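Local coordinates for putative oxidoreductase (Gluconobacter oxydans, PDB 3WJ7), which is a putative oxidoreductase of the short-chain dehydrogenase/reductase (SDR) family, probably reducing or oxidising carbonyl substrates with a nicotinamide coenzyme, at residues S126-G131 / L156-A161; Q163-L168 / A176-P181; I332-F335 / G339-K342. One frame throughout, in Å; residues are numbered along the deposited sequence.

Contact 1: residues S126-G131 / L156-A161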
# COMPACT_ATOMS: atom_id res chain seq x y z
N SER A 126 -21.09 -8.21 0.93
CA SER A 126 -21.55 -7.20 -0.01
C SER A 126 -21.51 -7.75 -1.39
O SER A 126 -20.78 -8.72 -1.64
CB SER A 126 -20.68 -5.94 0.10
OG SER A 126 -20.65 -5.23 -1.11
N VAL A 127 -22.27 -7.14 -2.29
CA VAL A 127 -22.13 -7.55 -3.69
C VAL A 127 -20.70 -7.34 -4.21
O VAL A 127 -20.31 -7.95 -5.23
CB VAL A 127 -23.14 -6.90 -4.65
CG1 VAL A 127 -24.54 -7.34 -4.29
CG2 VAL A 127 -23.00 -5.37 -4.66
N ALA A 128 -19.89 -6.50 -3.53
CA ALA A 128 -18.51 -6.27 -3.99
C ALA A 128 -17.66 -7.54 -3.89
O ALA A 128 -16.70 -7.70 -4.60
CB ALA A 128 -17.89 -5.11 -3.26
N ALA A 129 -18.03 -8.45 -3.00
CA ALA A 129 -17.42 -9.77 -2.93
C ALA A 129 -17.84 -10.74 -4.02
O ALA A 129 -17.30 -11.87 -4.08
CB ALA A 129 -17.69 -10.39 -1.56
N LEU A 130 -18.80 -10.36 -4.87
CA LEU A 130 -19.40 -11.36 -5.78
C LEU A 130 -18.90 -11.23 -7.22
O LEU A 130 -18.14 -10.31 -7.52
CB LEU A 130 -20.92 -11.26 -5.77
CG LEU A 130 -21.64 -11.47 -4.44
CD1 LEU A 130 -23.12 -11.60 -4.71
CD2 LEU A 130 -21.19 -12.66 -3.68
N GLY A 131 -19.30 -12.16 -8.09
CA GLY A 131 -18.83 -12.17 -9.49
C GLY A 131 -19.69 -11.30 -10.38
O GLY A 131 -20.78 -10.93 -9.99
N LEU A 156 -11.48 -6.03 -3.05
CA LEU A 156 -10.55 -7.12 -2.68
C LEU A 156 -10.68 -7.47 -1.23
O LEU A 156 -10.72 -8.66 -0.85
CB LEU A 156 -9.10 -6.74 -2.94
CG LEU A 156 -8.12 -7.92 -2.90
CD1 LEU A 156 -8.53 -9.01 -3.86
CD2 LEU A 156 -6.67 -7.52 -3.18
N SER A 157 -10.79 -6.42 -0.43
CA SER A 157 -11.05 -6.57 0.98
C SER A 157 -12.41 -7.30 1.24
O SER A 157 -12.53 -8.19 2.12
CB SER A 157 -11.10 -5.20 1.58
OG SER A 157 -10.84 -5.31 2.94
N LYS A 158 -13.45 -6.93 0.51
CA LYS A 158 -14.72 -7.59 0.81
C LYS A 158 -14.61 -9.03 0.35
O LYS A 158 -15.07 -9.92 1.04
CB LYS A 158 -15.92 -6.87 0.21
CG LYS A 158 -16.21 -5.52 0.81
CD LYS A 158 -16.64 -5.65 2.27
CE LYS A 158 -16.81 -4.28 2.91
NZ LYS A 158 -17.10 -4.35 4.38
N TYR A 159 -13.94 -9.26 -0.78
CA TYR A 159 -13.77 -10.59 -1.32
C TYR A 159 -12.98 -11.47 -0.33
O TYR A 159 -13.48 -12.51 0.07
CB TYR A 159 -13.11 -10.57 -2.71
CG TYR A 159 -12.74 -11.92 -3.23
CD1 TYR A 159 -13.69 -12.73 -3.85
CD2 TYR A 159 -11.44 -12.41 -3.07
CE1 TYR A 159 -13.37 -13.99 -4.35
CE2 TYR A 159 -11.08 -13.66 -3.55
CZ TYR A 159 -12.05 -14.45 -4.20
OH TYR A 159 -11.73 -15.71 -4.65
N ARG A 160 -11.80 -11.03 0.10
CA ARG A 160 -11.01 -11.84 0.99
C ARG A 160 -11.72 -12.17 2.29
O ARG A 160 -11.66 -13.34 2.79
CB ARG A 160 -9.66 -11.19 1.30
CG ARG A 160 -8.77 -11.19 0.09
CD ARG A 160 -7.33 -10.94 0.46
NE ARG A 160 -6.52 -11.25 -0.71
CZ ARG A 160 -5.46 -10.54 -1.08
NH1 ARG A 160 -5.09 -9.47 -0.38
NH2 ARG A 160 -4.76 -10.90 -2.14
N ALA A 161 -12.42 -11.17 2.83
CA ALA A 161 -13.15 -11.37 4.09
C ALA A 161 -14.26 -12.40 3.89
O ALA A 161 -14.39 -13.37 4.69
CB ALA A 161 -13.71 -10.06 4.62

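Contact 2: residues Q163-L168 / A176-P181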
# COMPACT_ATOMS: atom_id res chain seq x y z
N GLN A 163 -14.29 -14.74 1.73
CA GLN A 163 -13.67 -16.07 1.55
C GLN A 163 -13.28 -16.66 2.89
O GLN A 163 -13.42 -17.86 3.09
CB GLN A 163 -12.47 -16.07 0.60
CG GLN A 163 -12.83 -15.86 -0.87
CD GLN A 163 -13.82 -16.89 -1.40
OE1 GLN A 163 -14.92 -16.55 -1.81
NE2 GLN A 163 -13.42 -18.16 -1.40
N GLU A 164 -12.82 -15.81 3.82
CA GLU A 164 -12.52 -16.27 5.16
C GLU A 164 -13.73 -16.89 5.85
O GLU A 164 -13.63 -17.95 6.44
CB GLU A 164 -11.99 -15.13 6.01
CG GLU A 164 -10.49 -15.08 6.10
CD GLU A 164 -9.91 -15.92 7.25
OE1 GLU A 164 -10.29 -17.12 7.45
OE2 GLU A 164 -9.02 -15.37 7.95
N VAL A 165 -14.86 -16.21 5.79
CA VAL A 165 -16.04 -16.74 6.40
C VAL A 165 -16.37 -18.09 5.76
O VAL A 165 -16.61 -19.08 6.49
CB VAL A 165 -17.20 -15.73 6.34
CG1 VAL A 165 -18.46 -16.37 6.89
CG2 VAL A 165 -16.87 -14.47 7.12
N LEU A 166 -16.36 -18.18 4.42
CA LEU A 166 -16.65 -19.48 3.78
C LEU A 166 -15.67 -20.60 4.20
O LEU A 166 -16.06 -21.78 4.24
CB LEU A 166 -16.76 -19.41 2.24
CG LEU A 166 -17.91 -18.52 1.76
CD1 LEU A 166 -17.75 -18.11 0.31
CD2 LEU A 166 -19.27 -19.15 1.99
N ARG A 167 -14.43 -20.23 4.53
CA ARG A 167 -13.43 -21.23 4.93
C ARG A 167 -13.83 -21.72 6.32
O ARG A 167 -13.97 -22.92 6.55
CB ARG A 167 -11.99 -20.64 4.88
CG ARG A 167 -10.83 -21.65 4.92
CD ARG A 167 -9.46 -21.10 5.40
NE ARG A 167 -9.53 -19.95 6.31
CZ ARG A 167 -9.41 -19.95 7.65
NH1 ARG A 167 -9.20 -21.07 8.38
NH2 ARG A 167 -9.52 -18.78 8.27
N LEU A 168 -14.12 -20.79 7.22
CA LEU A 168 -14.56 -21.16 8.56
C LEU A 168 -15.89 -21.88 8.59
O LEU A 168 -16.11 -22.70 9.47
CB LEU A 168 -14.59 -19.93 9.47
CG LEU A 168 -13.23 -19.26 9.71
CD1 LEU A 168 -13.42 -17.88 10.32
CD2 LEU A 168 -12.36 -20.10 10.63
N ALA A 176 -22.62 -19.77 10.32
CA ALA A 176 -22.83 -18.46 9.68
C ALA A 176 -23.68 -18.51 8.41
O ALA A 176 -23.59 -19.44 7.59
CB ALA A 176 -21.49 -17.75 9.40
N ILE A 177 -24.53 -17.50 8.29
CA ILE A 177 -25.32 -17.24 7.11
C ILE A 177 -24.82 -15.91 6.58
O ILE A 177 -24.65 -14.96 7.35
CB ILE A 177 -26.79 -17.07 7.53
CG1 ILE A 177 -27.36 -18.41 8.01
CG2 ILE A 177 -27.59 -16.37 6.44
CD1 ILE A 177 -28.71 -18.34 8.75
N ILE A 178 -24.58 -15.84 5.26
CA ILE A 178 -24.07 -14.63 4.61
C ILE A 178 -25.11 -13.85 3.80
O ILE A 178 -25.84 -14.40 2.96
CB ILE A 178 -22.90 -14.94 3.66
CG1 ILE A 178 -21.85 -15.77 4.38
CG2 ILE A 178 -22.31 -13.64 3.05
CD1 ILE A 178 -20.71 -16.22 3.47
N VAL A 179 -25.05 -12.54 3.97
CA VAL A 179 -25.88 -11.58 3.32
C VAL A 179 -24.93 -10.64 2.51
O VAL A 179 -23.81 -10.32 2.95
CB VAL A 179 -26.66 -10.95 4.48
CG1 VAL A 179 -26.69 -9.45 4.51
CG2 VAL A 179 -28.03 -11.63 4.67
N ASN A 180 -25.35 -10.28 1.30
CA ASN A 180 -24.62 -9.43 0.38
C ASN A 180 -25.52 -8.25 -0.06
O ASN A 180 -26.18 -8.31 -1.09
CB ASN A 180 -24.20 -10.24 -0.85
CG ASN A 180 -23.34 -11.47 -0.52
OD1 ASN A 180 -22.11 -11.45 -0.69
ND2 ASN A 180 -23.98 -12.55 -0.06
N PRO A 181 -25.58 -7.18 0.72
CA PRO A 181 -26.31 -5.97 0.31
C PRO A 181 -25.70 -5.33 -0.94
O PRO A 181 -24.50 -5.46 -1.16
CB PRO A 181 -26.09 -5.01 1.47
CG PRO A 181 -25.52 -5.82 2.60
CD PRO A 181 -24.84 -6.99 1.97

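Contact 3: residues I332-F335 / G339-K342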
# COMPACT_ATOMS: atom_id res chain seq x y z
N ILE A 332 -33.24 12.20 0.19
CA ILE A 332 -33.33 13.65 -0.07
C ILE A 332 -34.22 14.34 0.96
O ILE A 332 -33.84 15.39 1.47
CB ILE A 332 -33.82 13.96 -1.49
CG1 ILE A 332 -32.71 13.69 -2.49
CG2 ILE A 332 -34.30 15.41 -1.61
CD1 ILE A 332 -33.21 13.21 -3.82
N ALA A 333 -35.34 13.75 1.33
CA ALA A 333 -36.19 14.45 2.31
C ALA A 333 -35.39 14.63 3.60
O ALA A 333 -35.40 15.69 4.24
CB ALA A 333 -37.52 13.72 2.57
N TRP A 334 -34.68 13.58 3.98
CA TRP A 334 -33.86 13.66 5.17
C TRP A 334 -32.74 14.72 5.01
O TRP A 334 -32.56 15.57 5.90
CB TRP A 334 -33.31 12.31 5.49
CG TRP A 334 -32.77 12.24 6.83
CD1 TRP A 334 -33.44 11.87 7.98
CD2 TRP A 334 -31.44 12.56 7.21
NE1 TRP A 334 -32.59 11.94 9.05
CE2 TRP A 334 -31.36 12.35 8.61
CE3 TRP A 334 -30.32 13.01 6.52
CZ2 TRP A 334 -30.17 12.57 9.32
CZ3 TRP A 334 -29.15 13.22 7.22
CH2 TRP A 334 -29.08 13.00 8.60
N PHE A 335 -32.02 14.71 3.89
CA PHE A 335 -30.99 15.73 3.70
C PHE A 335 -31.52 17.19 3.80
O PHE A 335 -30.80 18.06 4.29
CB PHE A 335 -30.26 15.56 2.36
CG PHE A 335 -29.41 14.33 2.28
CD1 PHE A 335 -28.53 13.99 3.30
CD2 PHE A 335 -29.46 13.53 1.14
CE1 PHE A 335 -27.72 12.88 3.19
CE2 PHE A 335 -28.67 12.38 1.04
CZ PHE A 335 -27.80 12.07 2.06
N GLY A 339 -30.47 19.97 7.03
CA GLY A 339 -29.62 21.06 6.68
C GLY A 339 -28.55 20.72 5.67
O GLY A 339 -27.71 21.57 5.36
N ARG A 340 -28.57 19.51 5.13
CA ARG A 340 -27.41 19.05 4.36
C ARG A 340 -27.29 19.71 3.01
O ARG A 340 -26.25 19.65 2.38
CB ARG A 340 -27.37 17.54 4.23
CG ARG A 340 -27.18 16.82 5.54
CD ARG A 340 -26.08 17.46 6.37
NE ARG A 340 -26.04 16.84 7.68
CZ ARG A 340 -25.52 15.65 7.92
NH1 ARG A 340 -24.97 14.94 6.92
NH2 ARG A 340 -25.54 15.15 9.15
N MET A 341 -28.36 20.35 2.57
CA MET A 341 -28.33 21.04 1.28
C MET A 341 -27.90 22.53 1.38
O MET A 341 -28.39 23.39 0.66
CB MET A 341 -29.66 20.80 0.58
CG MET A 341 -30.03 19.33 0.75
SD MET A 341 -31.11 18.54 -0.44
CE MET A 341 -31.17 19.73 -1.78
N LYS A 342 -26.95 22.79 2.30
CA LYS A 342 -26.42 24.12 2.66
C LYS A 342 -25.33 23.98 3.75
O LYS A 342 -24.31 23.29 3.56
CB LYS A 342 -27.52 25.05 3.19
CG LYS A 342 -27.92 26.19 2.26
CD LYS A 342 -28.58 27.34 3.02
CE LYS A 342 -29.93 26.92 3.60
NZ LYS A 342 -30.29 27.65 4.85

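Contact 1: residues S126-G131 / L156-A161
The aromatic ring of Tyr159 receives the loop at its edge: Ala129 O lies in the ring plane, 3.7 Å from Tyr159 CD1, a van der Waals approach in which the carbonyl faces a ring C-H. On the side of the helix turned from the loop, the second flat group, the guanidinium of Arg160, carries Leu156 CD2 over one face, 3.7 Å above its plane and displaced toward the rim. Its charge is met by Glu147 and by Asp94 of a second subunit. The setting is the Rossmann-type domain of the SDR family, where the loop leaving strand 120-124 leans on helix 153-172, and Tyr154 and Lys158 have the spacing of the family's YxxxK signature. At the centre a methyl group packs on helix backbone: Ala129 CB rests 3.7 Å from Lys158 O, and with no longer side chain between them the CA atoms of Ala129 and Tyr159 come within 4.1 Å. Tyr159 CG stands anti to the backbone N (chi1 172°), which swings the ring beside the loop and offers its CD1 edge to the carbonyl. Lys158 contributes its base: its CB lies 4.4 Å from Ala128 CB, whereas the chain bends at chi2 (-66°) and carries the ammonium away from the loop; a bound mercury(II) ion lies about 5 Å from the lysine side chain. No hydrogen bond joins the two segments, so the fit rests on contact alone, while the loop keeps its shape by bonds of its own. In its short 3-10 turn Ala129 N reaches Ser126 O at 3.1 Å, and an ST turn lies beside it: Ala128 N donates to Ser126 OG at 2.8 Å in a nearly straight bond of 172°.

Contact 2: residues Q163-L168 / A176-P181
Helix 163-168 and strand 176-181 run nearly antiparallel, their short axes 155° apart in direction and 9.5 Å apart at closest approach, with Val165 and Ala176 as the nearest CA pair at 7.7 Å. Four aliphatic side chains fill the gap. Ile178 does most from the strand: CG1 is anti to the carbonyl carbon (chi1 -51°) and CD1 continues outward, so that this terminal methyl is what meets the helix. It lies 3.6 Å from Leu166 CD2, the two side chains crossing at about a right angle, with Leu166 CG a little farther off. The same methyl sits 4.1 Å from Val165 CG1, but here the side chains slide past each other in opposite directions. Val165 CG1 has a second partner, Ala176 CB, at 4.2 Å. Ala176 meets the valine branch near the start of the strand, and Ile178, two residues on along the same face, extends farther to the helix. Val165 also packs on Tyr123 of strand 120-124 and on Thr106 of helix 95-115, in keeping with the buried setting. No polar atom takes part across the interface. This is the apolar helix-on-sheet packing of a Rossmann-type fold, in which helix 153-172 forms the connection of a beta-alpha-beta crossover between the parallel neighbours 120-124 and 176-185.

Contact 3: residues I332-F335 / G339-K342
Phe335 holds the close side of this contact, where the last turns of helix 324-337 meet the tail that follows. Its carbonyl oxygen accepts Arg340 N at 2.8 Å, with an N-H...O angle of 143°, the long-range bond of a Schellman motif; Gly339, at a phi of 85°, is the C-prime residue that turns the chain out of the helix. Arg340 is thereby laid against the phenylalanine: its CB sits 3.8 Å from Phe335 CD1, approaching the ring obliquely. Met341 packs beside it, its CG 4.1 Å from Phe335 CB. Across the two segments the guanidinium makes the looser approach. Arg340 NH2 comes no nearer than 4.2 Å to Trp334 CH2, near the plane of the indole at its edge, while that edge stands over one face of the guanidinium, the planes 79° apart. NH1 has a firmer partner in Ile190 O. Gly339 is exposed, and Lys342, the last residue, is poorly ordered. On the buried side, helix 194-203 receives the contact: Leu200 lies against both Phe335 and Arg340, Ile199 against Ile332, and Ala203 against Met341.

In the fold
Along the chain the three contacts follow in series. Contacts 1 and 2 are neighbours, with centres 10 Å apart, and share helix 153-172: contact 1 uses an early part of it against the loop after strand 120-124, contact 2 a later part against strand 176-185. They also touch directly, through a probable hydrogen bond of 3.0 Å from Val127 N to Pro181 O. One helix thus packs on both the loop that precedes it and the strand that follows it in the Rossmann-type core. Contact 3 lies apart, its centre 31 Å from that of contact 1 and 35 Å from that of contact 2, at the C-terminus, and on the opposite side of the chain's centre from contact 2.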